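Local atomic coordinates of histidine kinase (Paraburkholderia phymatum, PDB entry 6NB0), a protein that probably acts as a phosphorelay sensor kinase, transferring a phosphoryl group from ATP to a histidine side chain of a protein. Residues A220-A225 against A234-T239. Sequence-based numbering, arbitrary orientation.
Sequences ALTDPA and ARAQAT
The backbone oxygen of Leu221 takes a hydrogen bond from Arg235 NH1, 2.8 Å from NH1 to Leu221 O, nearly straight at 168° and lying in both the carbonyl and the guanidinium planes. With chi2 extended (-178°), CB, CG and CD of Arg235 lie along the carbonyl, CD 3.2 Å from Leu221 O; the bend at chi3 (-76°) then brings the guanidinium back so that NH1 meets the oxygen. A second bond, from Arg235 NE to Leu230 O, ties the group to another backbone oxygen of the same loop. The Leu221 side chain points the other way along that of Arg235; its CD1 lies 4.1 Å from Ala238 CB and 4.0 Å from Thr239 CG2. Next along the loop, Thr222 sets its methyl on the helix backbone, CG2 3.5 Å from Ala236 CA. Thr239 turns its hydroxyl back to the helix, where OG1 donates to Ala236 O at 2.8 Å; the same oxygen accepts from Thr239 N, and the methyl is left facing Leu221. Helix 173-189 adds Phe186 against Ala238 and Glu189 against Leu221 and Arg235. The loop after strand 207-214 is thus joined to the end of helix 232-238, probably the F-box region beside the ATP lid in a Bergerat-type ATP-binding domain.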
ATOM      1  N   ALA A 220       2.746  21.305 -11.892  1.00 31.93           N
ATOM      2  CA  ALA A 220       2.124  20.208 -12.630  1.00 33.48           C
ATOM      3  C   ALA A 220       1.681  19.073 -11.709  1.00 30.68           C
ATOM      4  O   ALA A 220       0.758  18.330 -12.053  1.00 30.86           O
ATOM      5  CB  ALA A 220       3.084  19.697 -13.704  1.00 29.28           C
ATOM      6  N   LEU A 221       2.321  18.922 -10.540  1.00 31.22           N
ATOM      7  CA  LEU A 221       1.967  17.844  -9.611  1.00 30.03           C
ATOM      8  C   LEU A 221       0.495  17.887  -9.228  1.00 29.69           C
ATOM      9  O   LEU A 221      -0.132  16.843  -8.997  1.00 32.52           O
ATOM     10  CB  LEU A 221       2.829  17.963  -8.348  1.00 29.44           C
ATOM     11  CG  LEU A 221       4.209  17.314  -8.439  1.00 31.49           C
ATOM     12  CD1 LEU A 221       5.108  17.854  -7.330  1.00 34.96           C
ATOM     13  CD2 LEU A 221       4.025  15.797  -8.324  1.00 29.04           C
ATOM     14  N   THR A 222      -0.065  19.088  -9.104  1.00 33.48           N
ATOM     15  CA  THR A 222      -1.425  19.248  -8.614  1.00 33.56           C
ATOM     16  C   THR A 222      -2.359  19.818  -9.668  1.00 37.54           C
ATOM     17  O   THR A 222      -3.459  20.254  -9.332  1.00 38.03           O
ATOM     18  CB  THR A 222      -1.453  20.129  -7.354  1.00 43.32           C
ATOM     19  OG1 THR A 222      -0.796  21.372  -7.614  1.00 40.68           O
ATOM     20  CG2 THR A 222      -0.765  19.430  -6.184  1.00 39.42           C
ATOM     21  N   ASP A 223      -1.951  19.825 -10.929  1.00 33.26           N
ATOM     22  CA  ASP A 223      -2.791  20.404 -11.974  1.00 33.06           C
ATOM     23  C   ASP A 223      -3.908  19.427 -12.336  1.00 35.57           C
ATOM     24  O   ASP A 223      -3.634  18.377 -12.927  1.00 35.98           O
ATOM     25  CB  ASP A 223      -1.922  20.742 -13.196  1.00 34.60           C
ATOM     26  CG  ASP A 223      -2.677  21.475 -14.290  1.00 39.58           C
ATOM     27  OD1 ASP A 223      -3.920  21.473 -14.298  1.00 35.90           O
ATOM     28  OD2 ASP A 223      -2.007  22.052 -15.160  1.00 39.10           O
ATOM     29  N   PRO A 224      -5.179  19.752 -12.046  1.00 37.09           N
ATOM     30  CA  PRO A 224      -6.270  18.798 -12.322  1.00 41.52           C
ATOM     31  C   PRO A 224      -6.566  18.593 -13.793  1.00 37.80           C
ATOM     32  O   PRO A 224      -7.311  17.664 -14.120  1.00 43.27           O
ATOM     33  CB  PRO A 224      -7.480  19.419 -11.602  1.00 43.03           C
ATOM     34  CG  PRO A 224      -7.187  20.883 -11.561  1.00 44.16           C
ATOM     35  CD  PRO A 224      -5.674  20.994 -11.428  1.00 43.83           C
ATOM     36  N   ALA A 225      -6.016  19.411 -14.688  1.00 40.96           N
ATOM     37  CA  ALA A 225      -6.178  19.203 -16.124  1.00 46.00           C
ATOM     38  C   ALA A 225      -5.192  18.191 -16.706  1.00 41.04           C
ATOM     39  O   ALA A 225      -5.301  17.838 -17.886  1.00 40.28           O
ATOM     40  CB  ALA A 225      -6.039  20.537 -16.866  1.00 46.77           C
ATOM     41  N   ALA A 234      -0.861  12.788  -1.999  1.00 28.09           N
ATOM     42  CA  ALA A 234       0.593  12.647  -2.069  1.00 31.95           C
ATOM     43  C   ALA A 234       1.202  13.697  -2.991  1.00 30.95           C
ATOM     44  O   ALA A 234       2.240  14.301  -2.678  1.00 27.87           O
ATOM     45  CB  ALA A 234       0.954  11.246  -2.561  1.00 28.62           C
ATOM     46  N   ARG A 235       0.584  13.900  -4.160  1.00 26.52           N
ATOM     47  CA  ARG A 235       1.048  14.939  -5.074  1.00 29.53           C
ATOM     48  C   ARG A 235       0.960  16.324  -4.440  1.00 31.42           C
ATOM     49  O   ARG A 235       1.882  17.135  -4.587  1.00 29.88           O
ATOM     50  CB  ARG A 235       0.249  14.883  -6.374  1.00 29.40           C
ATOM     51  CG  ARG A 235       0.612  13.668  -7.237  1.00 26.89           C
ATOM     52  CD  ARG A 235      -0.154  13.643  -8.579  1.00 31.33           C
ATOM     53  NE  ARG A 235      -1.557  13.224  -8.458  1.00 28.50           N
ATOM     54  CZ  ARG A 235      -2.620  14.018  -8.582  1.00 33.18           C
ATOM     55  NH1 ARG A 235      -2.501  15.328  -8.789  1.00 28.02           N
ATOM     56  NH2 ARG A 235      -3.836  13.493  -8.494  1.00 34.99           N
ATOM     57  N   ALA A 236      -0.152  16.622  -3.749  1.00 30.44           N
ATOM     58  CA  ALA A 236      -0.285  17.886  -3.032  1.00 36.72           C
ATOM     59  C   ALA A 236       0.795  18.040  -1.963  1.00 38.40           C
ATOM     60  O   ALA A 236       1.441  19.095  -1.867  1.00 33.09           O
ATOM     61  CB  ALA A 236      -1.679  17.992  -2.403  1.00 33.74           C
ATOM     62  N   GLN A 237       0.987  17.006  -1.133  1.00 34.51           N
ATOM     63  CA  GLN A 237       1.986  17.075  -0.069  1.00 35.70           C
ATOM     64  C   GLN A 237       3.373  17.330  -0.635  1.00 32.49           C
ATOM     65  O   GLN A 237       4.187  18.007   0.012  1.00 34.67           O
ATOM     66  CB  GLN A 237       1.984  15.785   0.776  1.00 31.70           C
ATOM     67  CG  GLN A 237       2.638  15.945   2.156  1.00 34.58           C
ATOM     68  CD  GLN A 237       4.169  15.867   2.121  1.00 31.59           C
ATOM     69  OE1 GLN A 237       4.745  15.229   1.240  1.00 29.54           O
ATOM     70  NE2 GLN A 237       4.824  16.541   3.072  1.00 34.76           N
ATOM     71  N   ALA A 238       3.642  16.845  -1.854  1.00 30.45           N
ATOM     72  CA  ALA A 238       4.982  16.987  -2.423  1.00 31.33           C
ATOM     73  C   ALA A 238       5.299  18.433  -2.793  1.00 37.27           C
ATOM     74  O   ALA A 238       6.480  18.773  -2.908  1.00 41.17           O
ATOM     75  CB  ALA A 238       5.146  16.096  -3.654  1.00 26.89           C
ATOM     76  N   THR A 239       4.282  19.277  -3.012  1.00 33.46           N
ATOM     77  CA  THR A 239       4.547  20.691  -3.276  1.00 37.71           C
ATOM     78  C   THR A 239       4.818  21.472  -2.003  1.00 39.66           C
ATOM     79  O   THR A 239       5.174  22.650  -2.086  1.00 43.19           O
ATOM     80  CB  THR A 239       3.380  21.349  -4.030  1.00 36.65           C
ATOM     81  OG1 THR A 239       2.233  21.427  -3.180  1.00 36.81           O
ATOM     82  CG2 THR A 239       3.018  20.587  -5.312  1.00 39.18           C
TER